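PDB 6RN5: CHAD domain protein from Streptomyces chartreusis, which binds polyphosphate and carries copper(II) ions on an all-alpha CHAD fold, which places it among the phosins. Local coordinates for residues A[62-65]-A[66-70]; A[100-103]-A[104-108]; A[18-21]-A[22-25]; A[231-234]-A[235-239]; A[92-95]-A[96-100]. All coordinates share one frame; numbering follows the deposited sequence.

Contact 1 of 5, residues A[62-65]-A[66-70]; sequences LRRS and ARRIS. With SO4 (sulfate ion), chain G; SO4 (sulfate ion), chain I.
R64 and R68 lie one turn apart on helix 56-75 and grip the same sulfate (chain G). R68 NH1 donates to R64 O at 3.1 Å; that oxygen lies in the plane of the R68 guanidinium, but the donor stands above the carbonyl plane. The same NH1 donates to sulfate O1 at 2.9 Å. R68 NH2 and R64 NH2 both donate to sulfate O2. The two arginine chains run side by side, with R68 NH1 over a face of the R64 guanidinium and the planes 63° apart. R67 links this sulfate to a second one (chain I). Its NH1 donates to both, and its NH2 meets O1 of the chain I sulfate at 2.8 Å. The bend at chi3 (-57°) lays its guanidinium over R63 O. R63 NE gives the same O1 a nearly straight bond of 2.7 Å. E292 forms a salt bridge with R68 NH2, and Y289 OH bonds to R67 NE. On this side R64 is exposed and R67 partly exposed.

The other side is tightly packed. L62, S65 and I69 are buried there. L62 and S65 press on F35 of helix 21-42, while L62 meets L99 and I69 meets L92 of helix 82-120. S65 OG bonds to A61 O. Replacing R68 with a leucine would probably leave E292 without its charged mate and take two donors from the sulfate. The sulfates probably come from the crystallisation liquor. Four arginines of this segment, with R60 and R288 also bonded to sulfates, form a basic patch consistent with binding the phosphates of polyphosphate.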
loop_
_atom_site.group_PDB
_atom_site.type_symbol
_atom_site.label_atom_id
_atom_site.label_comp_id
_atom_site.label_asym_id
_atom_site.label_seq_id
_atom_site.Cartn_x
_atom_site.Cartn_y
_atom_site.Cartn_z
ATOM N N LEU A 62 -36.247 -9.516 5.231
ATOM C CA LEU A 62 -36.668 -10.103 3.960
ATOM C C LEU A 62 -35.472 -10.674 3.208
ATOM O O LEU A 62 -35.576 -11.754 2.624
ATOM C CB LEU A 62 -37.364 -9.075 3.078
ATOM C CG LEU A 62 -38.781 -8.716 3.413
ATOM C CD1 LEU A 62 -39.119 -7.481 2.600
ATOM C CD2 LEU A 62 -39.778 -9.846 3.111
ATOM N N ARG A 63 -34.344 -9.957 3.200
ATOM C CA ARG A 63 -33.124 -10.482 2.558
ATOM C C ARG A 63 -32.592 -11.756 3.197
ATOM O O ARG A 63 -32.208 -12.712 2.503
ATOM C CB ARG A 63 -31.956 -9.481 2.591
ATOM C CG ARG A 63 -32.168 -8.213 1.818
ATOM C CD ARG A 63 -30.843 -7.524 1.537
ATOM N NE ARG A 63 -30.100 -6.991 2.680
ATOM C CZ ARG A 63 -30.397 -5.857 3.330
ATOM N NH1 ARG A 63 -31.470 -5.132 3.032
ATOM N NH2 ARG A 63 -29.627 -5.457 4.326
ATOM N N ARG A 64 -32.520 -11.727 4.523
ATOM C CA ARG A 64 -31.938 -12.805 5.289
ATOM C C ARG A 64 -32.734 -14.062 5.111
ATOM O O ARG A 64 -32.130 -15.138 5.072
ATOM C CB ARG A 64 -31.825 -12.442 6.761
ATOM C CG ARG A 64 -30.807 -11.336 6.999
ATOM C CD ARG A 64 -30.591 -11.029 8.452
ATOM N NE ARG A 64 -29.773 -12.069 9.059
ATOM C CZ ARG A 64 -30.122 -12.823 10.104
ATOM N NH1 ARG A 64 -31.273 -12.669 10.742
ATOM N NH2 ARG A 64 -29.284 -13.720 10.549
ATOM N N SER A 65 -34.065 -13.950 4.993
ATOM C CA SER A 65 -34.898 -15.125 4.864
ATOM C C SER A 65 -34.961 -15.608 3.416
ATOM O O SER A 65 -34.902 -16.791 3.169
ATOM C CB SER A 65 -36.296 -14.875 5.437
ATOM O OG SER A 65 -36.936 -13.776 4.793
ATOM N N ALA A 66 -35.096 -14.687 2.470
ATOM C CA ALA A 66 -35.062 -15.030 1.059
ATOM C C ALA A 66 -33.811 -15.802 0.711
ATOM O O ALA A 66 -33.872 -16.803 0.015
ATOM C CB ALA A 66 -35.150 -13.793 0.200
ATOM N N ARG A 67 -32.682 -15.315 1.195
ATOM C CA ARG A 67 -31.403 -15.950 0.923
ATOM C C ARG A 67 -31.338 -17.352 1.530
ATOM O O ARG A 67 -30.720 -18.268 0.982
ATOM C CB ARG A 67 -30.274 -15.167 1.597
ATOM C CG ARG A 67 -29.860 -13.904 0.921
ATOM C CD ARG A 67 -28.476 -13.529 1.438
ATOM N NE ARG A 67 -28.367 -13.364 2.895
ATOM C CZ ARG A 67 -28.193 -12.178 3.491
ATOM N NH1 ARG A 67 -28.047 -12.086 4.792
ATOM N NH2 ARG A 67 -28.169 -11.053 2.772
ATOM N N ARG A 68 -31.888 -17.499 2.730
ATOM C CA ARG A 68 -31.927 -18.849 3.303
ATOM C C ARG A 68 -32.801 -19.828 2.530
ATOM O O ARG A 68 -32.496 -21.007 2.481
ATOM C CB ARG A 68 -32.347 -18.843 4.756
ATOM C CG ARG A 68 -31.272 -18.324 5.647
ATOM C CD ARG A 68 -31.806 -17.856 7.008
ATOM N NE ARG A 68 -30.691 -17.760 7.917
ATOM C CZ ARG A 68 -29.860 -16.736 7.992
ATOM N NH1 ARG A 68 -30.006 -15.676 7.221
ATOM N NH2 ARG A 68 -28.865 -16.763 8.868
ATOM N N ILE A 69 -33.919 -19.359 2.004
ATOM C CA ILE A 69 -34.819 -20.242 1.302
ATOM C C ILE A 69 -34.142 -20.651 -0.016
ATOM O O ILE A 69 -34.114 -21.835 -0.391
ATOM C CB ILE A 69 -36.145 -19.528 1.067
ATOM C CG1 ILE A 69 -36.841 -19.301 2.405
ATOM C CG2 ILE A 69 -37.034 -20.323 0.162
ATOM C CD1 ILE A 69 -38.093 -18.432 2.319
ATOM N N SER A 70 -33.543 -19.666 -0.672
ATOM C CA SER A 70 -32.915 -19.878 -1.932
ATOM C C SER A 70 -31.757 -20.876 -1.768
ATOM O O SER A 70 -31.611 -21.821 -2.561
ATOM C CB SER A 70 -32.476 -18.524 -2.513
ATOM O OG SER A 70 -32.146 -18.686 -3.858
HETATM S S SO4 G . -26.501 -14.030 7.670
HETATM O O1 SO4 G . -27.811 -13.765 7.109
HETATM O O2 SO4 G . -26.720 -14.662 8.992
HETATM O O3 SO4 G . -25.734 -12.792 7.845
HETATM O O4 SO4 G . -25.758 -14.876 6.703
HETATM S S SO4 I . -27.106 -8.148 4.861
HETATM O O1 SO4 I . -28.019 -8.382 3.732
HETATM O O2 SO4 I . -27.354 -9.195 5.914
HETATM O O3 SO4 I . -27.389 -6.863 5.499
HETATM O O4 SO4 I . -25.728 -8.244 4.421
#

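Contact 2 of 5, residues A[100-103]-A[104-108]; sequences AMEH and AYTAR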
loop_
_atom_site.group_PDB
_atom_site.type_symbol
_atom_site.label_atom_id
_atom_site.label_comp_id
_atom_site.label_asym_id
_atom_site.label_seq_id
_atom_site.Cartn_x
_atom_site.Cartn_y
_atom_site.Cartn_z
ATOM N N ALA A 100 -30.965 -5.672 -1.682
ATOM C CA ALA A 100 -29.604 -5.429 -1.159
ATOM C C ALA A 100 -28.997 -4.082 -1.637
ATOM O O ALA A 100 -28.198 -3.461 -0.933
ATOM C CB ALA A 100 -28.694 -6.600 -1.540
ATOM N N MET A 101 -29.421 -3.622 -2.809
ATOM C CA MET A 101 -28.694 -2.574 -3.534
ATOM C C MET A 101 -28.559 -1.262 -2.784
ATOM O O MET A 101 -27.457 -0.725 -2.635
ATOM C CB MET A 101 -29.288 -2.384 -4.907
ATOM C CG MET A 101 -28.715 -3.391 -5.898
ATOM S SD MET A 101 -27.080 -2.998 -6.636
ATOM C CE MET A 101 -26.076 -2.309 -5.314
ATOM N N GLU A 102 -29.659 -0.764 -2.264
ATOM C CA GLU A 102 -29.584 0.505 -1.551
ATOM C C GLU A 102 -28.487 0.465 -0.482
ATOM O O GLU A 102 -27.588 1.301 -0.463
ATOM C CB GLU A 102 -30.931 0.892 -0.949
ATOM C CG GLU A 102 -30.870 2.203 -0.203
ATOM C CD GLU A 102 -32.182 2.594 0.449
ATOM O OE1 GLU A 102 -33.197 1.847 0.339
ATOM O OE2 GLU A 102 -32.175 3.669 1.068
ATOM N N HIS A 103 -28.566 -0.534 0.382
ATOM C CA HIS A 103 -27.610 -0.751 1.477
ATOM C C HIS A 103 -26.147 -0.905 0.986
ATOM O O HIS A 103 -25.254 -0.343 1.563
ATOM C CB HIS A 103 -28.059 -1.996 2.304
ATOM C CG HIS A 103 -26.959 -2.653 3.081
ATOM N ND1 HIS A 103 -26.504 -2.165 4.294
ATOM C CD2 HIS A 103 -26.211 -3.754 2.811
ATOM C CE1 HIS A 103 -25.526 -2.937 4.733
ATOM N NE2 HIS A 103 -25.333 -3.915 3.859
ATOM N N ALA A 104 -25.918 -1.670 -0.078
ATOM C CA ALA A 104 -24.586 -1.825 -0.589
ATOM C C ALA A 104 -23.967 -0.445 -0.942
ATOM O O ALA A 104 -22.803 -0.160 -0.632
ATOM C CB ALA A 104 -24.591 -2.802 -1.791
ATOM N N TYR A 105 -24.742 0.403 -1.600
ATOM C CA TYR A 105 -24.265 1.746 -1.977
ATOM C C TYR A 105 -24.023 2.603 -0.756
ATOM O O TYR A 105 -22.975 3.313 -0.671
ATOM C CB TYR A 105 -25.215 2.458 -2.937
ATOM C CG TYR A 105 -25.204 1.858 -4.327
ATOM C CD1 TYR A 105 -24.032 1.774 -5.062
ATOM C CD2 TYR A 105 -26.379 1.400 -4.925
ATOM C CE1 TYR A 105 -24.025 1.229 -6.332
ATOM C CE2 TYR A 105 -26.371 0.851 -6.195
ATOM C CZ TYR A 105 -25.200 0.765 -6.874
ATOM O OH TYR A 105 -25.193 0.258 -8.138
ATOM N N THR A 106 -24.898 2.465 0.233
ATOM C CA THR A 106 -24.732 3.213 1.506
ATOM C C THR A 106 -23.481 2.794 2.246
ATOM O O THR A 106 -22.737 3.630 2.722
ATOM C CB THR A 106 -25.929 2.987 2.434
ATOM O OG1 THR A 106 -27.142 3.258 1.720
ATOM C CG2 THR A 106 -25.835 3.876 3.679
ATOM N N ALA A 107 -23.227 1.493 2.346
ATOM C CA ALA A 107 -22.038 1.036 3.080
ATOM C C ALA A 107 -20.747 1.364 2.302
ATOM O O ALA A 107 -19.718 1.719 2.882
ATOM C CB ALA A 107 -22.126 -0.451 3.349
ATOM N N ARG A 108 -20.808 1.237 0.977
ATOM C CA ARG A 108 -19.651 1.571 0.145
ATOM C C ARG A 108 -19.221 3.052 0.317
ATOM O O ARG A 108 -18.053 3.359 0.420
ATOM C CB ARG A 108 -19.993 1.234 -1.290
ATOM C CG ARG A 108 -18.875 1.401 -2.261
ATOM C CD ARG A 108 -19.301 0.777 -3.562
ATOM N NE ARG A 108 -19.683 -0.608 -3.304
ATOM C CZ ARG A 108 -20.688 -1.256 -3.902
ATOM N NH1 ARG A 108 -21.434 -0.675 -4.831
ATOM N NH2 ARG A 108 -20.924 -2.515 -3.574
#
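M101 and Y105 meet one turn apart on helix 82-120, with the methyl end of the methionine over the face of the ring. M101 CE lies 3.7 Å from the centroid of the Y105 ring and 30° off its normal, a CH-pi contact. The sulfur is set further out: M101 SD is 4.8 Å from the same centroid, in an oblique position. Bends at chi2 (-82°) and chi3 (40°) bring CE over the ring, where it also touches A104 CB at 3.9 Å. T106 turns to the backbone instead. Its OG1 donates to E102 O at 3.0 Å from above the carbonyl plane, while T106 N bonds to the same oxygen in that plane. The H103 ring leans obliquely toward A104 N and A107 CB, and its side chain is about 4 Å from a bound sulfate. Outward, Y105 packs on L183 and A186 of helix 170-198, and M101 on A190. E102 OE1 bonds to H191 of that helix. With an alanine at Y105, M101 would probably lose the ring face under CE, leaving a gap beside helix 170-198. M101 and Y105 form a Met-aromatic contact between residues four apart, in a helix kinked at 102 and 103.

Contact 3 of 5, residues A[18-21]-A[22-25]; sequences SPTG and DTLA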
loop_
_atom_site.group_PDB
_atom_site.type_symbol
_atom_site.label_atom_id
_atom_site.label_comp_id
_atom_site.label_asym_id
_atom_site.label_seq_id
_atom_site.Cartn_x
_atom_site.Cartn_y
_atom_site.Cartn_z
ATOM N N SER A 18 -32.365 -37.332 14.744
ATOM C CA SER A 18 -31.442 -37.071 13.592
ATOM C C SER A 18 -32.196 -36.543 12.331
ATOM O O SER A 18 -33.244 -37.056 11.947
ATOM C CB SER A 18 -30.642 -38.322 13.228
ATOM O OG SER A 18 -31.419 -39.168 12.399
ATOM N N PRO A 19 -31.633 -35.536 11.666
ATOM C CA PRO A 19 -32.378 -34.705 10.702
ATOM C C PRO A 19 -32.889 -35.428 9.459
ATOM O O PRO A 19 -32.128 -36.136 8.784
ATOM C CB PRO A 19 -31.335 -33.679 10.285
ATOM C CG PRO A 19 -30.028 -34.379 10.454
ATOM C CD PRO A 19 -30.196 -35.181 11.705
ATOM N N THR A 20 -34.160 -35.206 9.137
ATOM C CA THR A 20 -34.758 -35.756 7.911
ATOM C C THR A 20 -35.489 -34.693 7.054
ATOM O O THR A 20 -35.470 -33.480 7.365
ATOM C CB THR A 20 -35.758 -36.863 8.261
ATOM O OG1 THR A 20 -36.829 -36.291 8.999
ATOM C CG2 THR A 20 -35.082 -37.950 9.112
ATOM N N GLY A 21 -36.118 -35.162 5.974
ATOM C CA GLY A 21 -37.058 -34.347 5.210
ATOM C C GLY A 21 -37.970 -33.475 6.065
ATOM O O GLY A 21 -38.283 -32.331 5.711
ATOM N N ASP A 22 -38.419 -34.000 7.189
ATOM C CA ASP A 22 -39.364 -33.240 8.005
ATOM C C ASP A 22 -38.684 -32.109 8.720
ATOM O O ASP A 22 -39.303 -31.095 8.956
ATOM C CB ASP A 22 -40.096 -34.152 8.980
ATOM C CG ASP A 22 -40.951 -35.189 8.254
ATOM O OD1 ASP A 22 -41.286 -34.987 7.055
ATOM O OD2 ASP A 22 -41.262 -36.223 8.877
ATOM N N THR A 23 -37.413 -32.297 9.077
ATOM C CA THR A 23 -36.601 -31.230 9.638
ATOM C C THR A 23 -36.440 -30.128 8.598
ATOM O O THR A 23 -36.566 -28.946 8.920
ATOM C CB THR A 23 -35.199 -31.714 10.064
ATOM O OG1 THR A 23 -35.327 -32.923 10.796
ATOM C CG2 THR A 23 -34.466 -30.678 10.971
ATOM N N LEU A 24 -36.167 -30.541 7.365
ATOM C CA LEU A 24 -36.004 -29.632 6.239
ATOM C C LEU A 24 -37.281 -28.819 6.023
ATOM O O LEU A 24 -37.187 -27.631 5.792
ATOM C CB LEU A 24 -35.691 -30.410 4.960
ATOM C CG LEU A 24 -35.779 -29.703 3.621
ATOM C CD1 LEU A 24 -34.799 -28.544 3.590
ATOM C CD2 LEU A 24 -35.463 -30.699 2.500
ATOM N N ALA A 25 -38.448 -29.474 6.048
ATOM C CA ALA A 25 -39.730 -28.813 5.880
ATOM C C ALA A 25 -39.945 -27.795 6.996
ATOM O O ALA A 25 -40.442 -26.698 6.736
ATOM C CB ALA A 25 -40.866 -29.805 5.882
#
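T20 and T23 form a capping box at the start of helix 21-42. T20 is the N-cap. Its backbone N donates to T23 OG1 at 3.1 Å, which is the side-chain half of the box that comes from inside the helix. Beside the box there is a weak capping bond: D22 N donates to T20 OG1 at 3.3 Å. T20 OG1 sits between its own backbone N and carbonyl carbon (chi1 64°), and this brings it to the amide of D22. The same hydroxyl has a second weak bond, to A224 O. T23 OG1 is turned back toward the loop (chi1 -46°) and also lies 3.4 Å from P19 CA.

G21 is the residue most covered here. It follows the N-cap as the first residue of the helix, and L24 CB rests 3.3 Å from its carbonyl oxygen. G21 O also takes the regular helix bond from A25 N at 2.9 Å. P19 binds the chain before the cap to L228 through the backbone and packs on R229 of helix 229-244. The L24 side chain packs on F76. The first full helix turn closes at T20 O, where L24 N donates at 3.0 Å in the carbonyl plane.

Contact 4 of 5, residues A[231-234]-A[235-239]; sequences LATA and AKDRL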
loop_
_atom_site.group_PDB
_atom_site.type_symbol
_atom_site.label_atom_id
_atom_site.label_comp_id
_atom_site.label_asym_id
_atom_site.label_seq_id
_atom_site.Cartn_x
_atom_site.Cartn_y
_atom_site.Cartn_z
ATOM N N LEU A 231 -26.453 -34.561 2.359
ATOM C CA LEU A 231 -26.624 -33.332 1.554
ATOM C C LEU A 231 -25.856 -32.136 2.091
ATOM O O LEU A 231 -25.253 -31.422 1.328
ATOM C CB LEU A 231 -28.101 -32.982 1.397
ATOM C CG LEU A 231 -28.876 -34.109 0.708
ATOM C CD1 LEU A 231 -30.357 -33.801 0.554
ATOM C CD2 LEU A 231 -28.236 -34.398 -0.653
ATOM N N ALA A 232 -25.904 -31.938 3.394
ATOM C CA ALA A 232 -25.117 -30.923 4.071
ATOM C C ALA A 232 -23.636 -31.140 3.869
ATOM O O ALA A 232 -22.910 -30.185 3.631
ATOM C CB ALA A 232 -25.428 -30.910 5.558
ATOM N N THR A 233 -23.208 -32.392 3.987
ATOM C CA THR A 233 -21.802 -32.791 3.745
ATOM C C THR A 233 -21.352 -32.488 2.356
ATOM O O THR A 233 -20.222 -32.000 2.136
ATOM C CB THR A 233 -21.612 -34.313 4.024
ATOM O OG1 THR A 233 -21.864 -34.551 5.385
ATOM C CG2 THR A 233 -20.244 -34.783 3.762
ATOM N N ALA A 234 -22.212 -32.780 1.395
ATOM C CA ALA A 234 -21.900 -32.409 0.020
ATOM C C ALA A 234 -21.599 -30.870 -0.124
ATOM O O ALA A 234 -20.723 -30.437 -0.913
ATOM C CB ALA A 234 -23.070 -32.816 -0.885
ATOM N N ALA A 235 -22.380 -30.041 0.573
ATOM C CA ALA A 235 -22.206 -28.596 0.486
ATOM C C ALA A 235 -20.908 -28.251 1.139
ATOM O O ALA A 235 -20.134 -27.405 0.637
ATOM C CB ALA A 235 -23.380 -27.829 1.173
ATOM N N LYS A 236 -20.638 -28.879 2.273
ATOM C CA LYS A 236 -19.341 -28.657 2.921
ATOM C C LYS A 236 -18.198 -29.021 1.978
ATOM O O LYS A 236 -17.216 -28.283 1.862
ATOM C CB LYS A 236 -19.227 -29.482 4.157
ATOM C CG LYS A 236 -17.883 -29.281 4.828
ATOM C CD LYS A 236 -17.865 -29.806 6.247
ATOM C CE LYS A 236 -16.693 -29.236 7.039
ATOM N NZ LYS A 236 -16.343 -30.146 8.169
ATOM N N ASP A 237 -18.320 -30.176 1.307
ATOM C CA ASP A 237 -17.288 -30.569 0.349
ATOM C C ASP A 237 -17.108 -29.571 -0.745
ATOM O O ASP A 237 -15.957 -29.242 -1.114
ATOM C CB ASP A 237 -17.565 -31.917 -0.288
ATOM C CG ASP A 237 -17.522 -33.064 0.722
ATOM O OD1 ASP A 237 -17.021 -32.938 1.881
ATOM O OD2 ASP A 237 -18.066 -34.100 0.348
ATOM N N ARG A 238 -18.208 -29.093 -1.317
ATOM C CA ARG A 238 -18.052 -28.074 -2.396
ATOM C C ARG A 238 -17.244 -26.850 -1.917
ATOM O O ARG A 238 -16.342 -26.351 -2.631
ATOM C CB ARG A 238 -19.400 -27.689 -2.962
ATOM C CG ARG A 238 -20.001 -28.778 -3.779
ATOM C CD ARG A 238 -21.306 -28.331 -4.374
ATOM N NE ARG A 238 -22.420 -28.123 -3.451
ATOM C CZ ARG A 238 -23.336 -29.057 -3.122
ATOM N NH1 ARG A 238 -23.211 -30.319 -3.542
ATOM N NH2 ARG A 238 -24.377 -28.752 -2.347
ATOM N N LEU A 239 -17.490 -26.430 -0.672
ATOM C CA LEU A 239 -16.742 -25.316 -0.071
ATOM C C LEU A 239 -15.228 -25.681 0.107
ATOM O O LEU A 239 -14.324 -24.988 -0.354
ATOM C CB LEU A 239 -17.380 -24.984 1.294
ATOM C CG LEU A 239 -16.559 -24.051 2.205
ATOM C CD1 LEU A 239 -16.344 -22.714 1.465
ATOM C CD2 LEU A 239 -17.232 -23.811 3.558
HETATM O O HOH W 1 -26.126 -30.650 -1.145
#
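R238 folds back over A234, one turn earlier on helix 229-244. A234 O lies over one face of its guanidinium, offset toward the rim, and A234 CB is 3.6 Å from R238 NH1. The N-H groups of the guanidinium lie in its plane, so they do not aim at this oxygen, which takes its helix bond from R238 N at 2.9 Å. The bend at chi3 (-69°) turns the group back along the helix. R238 NH2 donates to a water at the guanidinium edge, in its plane, at 2.8 Å. The same water donates to L231 O at 2.7 Å, so it bridges the arginine to a carbonyl that also takes a rather long bond from A235 N.

On another side of the helix, T233 and D237 run side by side. T233 CG2 is 4.1 Å from D237 OD2, while T233 OG1 is held by R229 O. D237 N bonds to T233 O at 2.8 Å.

Further out, A232 packs on V294 and K236 on H287, both of helix 274-295, and L231 rests on F76 and L79. R238, D237 and T233 also touch a crystal neighbour, and the lattice may help to set their positions. The chemistry implies a solvent-facing helix surface, where a charged side chain reaches a backbone carbonyl through water.

Contact 5 of 5, residues A[92-95]-A[96-100]; sequences LAWV and SGTLA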
loop_
_atom_site.group_PDB
_atom_site.type_symbol
_atom_site.label_atom_id
_atom_site.label_comp_id
_atom_site.label_asym_id
_atom_site.label_seq_id
_atom_site.Cartn_x
_atom_site.Cartn_y
_atom_site.Cartn_z
ATOM N N LEU A 92 -36.448 -15.607 -6.022
ATOM C CA LEU A 92 -35.884 -15.275 -4.732
ATOM C C LEU A 92 -34.564 -14.508 -4.832
ATOM O O LEU A 92 -34.315 -13.601 -4.044
ATOM C CB LEU A 92 -35.659 -16.547 -3.929
ATOM C CG LEU A 92 -36.939 -17.225 -3.431
ATOM C CD1 LEU A 92 -36.655 -18.643 -2.967
ATOM C CD2 LEU A 92 -37.581 -16.379 -2.323
ATOM N N ALA A 93 -33.725 -14.893 -5.786
ATOM C CA ALA A 93 -32.466 -14.182 -6.033
ATOM C C ALA A 93 -32.747 -12.743 -6.502
ATOM O O ALA A 93 -32.118 -11.765 -6.031
ATOM C CB ALA A 93 -31.645 -14.923 -7.080
ATOM N N TRP A 94 -33.686 -12.616 -7.436
ATOM C CA TRP A 94 -34.120 -11.296 -7.848
ATOM C C TRP A 94 -34.583 -10.488 -6.604
ATOM O O TRP A 94 -34.234 -9.342 -6.437
ATOM C CB TRP A 94 -35.187 -11.386 -8.934
ATOM C CG TRP A 94 -35.796 -10.047 -9.224
ATOM C CD1 TRP A 94 -35.219 -9.018 -9.911
ATOM C CD2 TRP A 94 -37.091 -9.580 -8.811
ATOM N NE1 TRP A 94 -36.061 -7.928 -9.919
ATOM C CE2 TRP A 94 -37.224 -8.254 -9.271
ATOM C CE3 TRP A 94 -38.140 -10.147 -8.087
ATOM C CZ2 TRP A 94 -38.379 -7.489 -9.033
ATOM C CZ3 TRP A 94 -39.283 -9.394 -7.854
ATOM C CH2 TRP A 94 -39.397 -8.088 -8.322
ATOM N N VAL A 95 -35.310 -11.098 -5.692
ATOM C CA VAL A 95 -35.790 -10.342 -4.548
ATOM C C VAL A 95 -34.637 -9.889 -3.653
ATOM O O VAL A 95 -34.592 -8.719 -3.206
ATOM C CB VAL A 95 -36.778 -11.160 -3.689
ATOM C CG1 VAL A 95 -37.029 -10.465 -2.347
ATOM C CG2 VAL A 95 -38.094 -11.412 -4.434
ATOM N N SER A 96 -33.770 -10.830 -3.265
ATOM C CA SER A 96 -32.751 -10.500 -2.264
ATOM C C SER A 96 -31.729 -9.494 -2.844
ATOM O O SER A 96 -31.295 -8.587 -2.134
ATOM C CB SER A 96 -32.065 -11.754 -1.733
ATOM O OG SER A 96 -31.388 -12.349 -2.793
ATOM N N GLY A 97 -31.400 -9.642 -4.119
ATOM C CA GLY A 97 -30.506 -8.686 -4.830
ATOM C C GLY A 97 -31.095 -7.273 -4.980
ATOM O O GLY A 97 -30.419 -6.274 -4.743
ATOM N N THR A 98 -32.383 -7.191 -5.321
ATOM C CA THR A 98 -33.039 -5.921 -5.471
ATOM C C THR A 98 -33.060 -5.196 -4.161
ATOM O O THR A 98 -32.712 -4.003 -4.085
ATOM C CB THR A 98 -34.468 -6.089 -5.925
ATOM O OG1 THR A 98 -34.462 -6.653 -7.235
ATOM C CG2 THR A 98 -35.176 -4.731 -5.908
ATOM N N LEU A 99 -33.426 -5.923 -3.122
ATOM C CA LEU A 99 -33.428 -5.390 -1.750
ATOM C C LEU A 99 -32.028 -5.094 -1.135
ATOM O O LEU A 99 -31.927 -4.338 -0.173
ATOM C CB LEU A 99 -34.221 -6.313 -0.840
ATOM C CG LEU A 99 -35.719 -6.455 -1.134
ATOM C CD1 LEU A 99 -36.364 -7.199 0.001
ATOM C CD2 LEU A 99 -36.416 -5.129 -1.289
ATOM N N ALA A 100 -30.965 -5.672 -1.682
ATOM C CA ALA A 100 -29.604 -5.429 -1.159
ATOM C C ALA A 100 -28.997 -4.082 -1.637
ATOM O O ALA A 100 -28.198 -3.461 -0.933
ATOM C CB ALA A 100 -28.694 -6.600 -1.540
HETATM O O HOH W 2 -31.812 -15.166 -2.583
#
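The backbone is regular helix here, with bonds from S96 N to L92 O, G97 N to A93 O, T98 N to W94 O and L99 N to V95 O. W94 O takes a second bond, from T98 OG1 at 2.8 Å, and its two donors approach from opposite faces of the carbonyl plane. The hydroxyl also lies over a face of the W94 indole, 3.4 Å above the ring plane and offset toward NE1. With chi1 at 171° the indole swings forward along the helix to T98.

V95 and L99 lie side by side on another flank and point the same way, with V95 CG1 4.1 Å from L99 CD1. These pairs, each four residues apart, face neighbouring helices of the all-helical CHAD domain. V95 rests on F203 and I206 of helix 201-213, and L99 on L62 of helix 56-75. T98 packs on A194 and A197 of helix 170-198. R202 makes a cation-pi contact with W94.

S96 belongs to a wetter side. A water lies 2.9 Å from S96 OG, and it also donates weakly to L92 O at 3.3 Å. The S96 side chain is about 5 Å from a bound sulfate.

Contact 1 is the most buried of the five, although its polar side carries the sulfates. Contacts 3 and 5 are partly buried, and contacts 2 and 4 lie at the surface. Contacts 2 and 5 share A100 and follow each other along helix 82-120. Both touch contact 1: R63 packs on A100, joining helix 56-75 to helix 82-120. Contacts 3 and 4 sit apart from these, with centres about 17 Å from each other. The chemistry follows the place. Arginines and anions dominate contact 1, aromatic faces contacts 2 and 5, hydroxyl capping of backbone amides contact 3, and a water bridge contact 4.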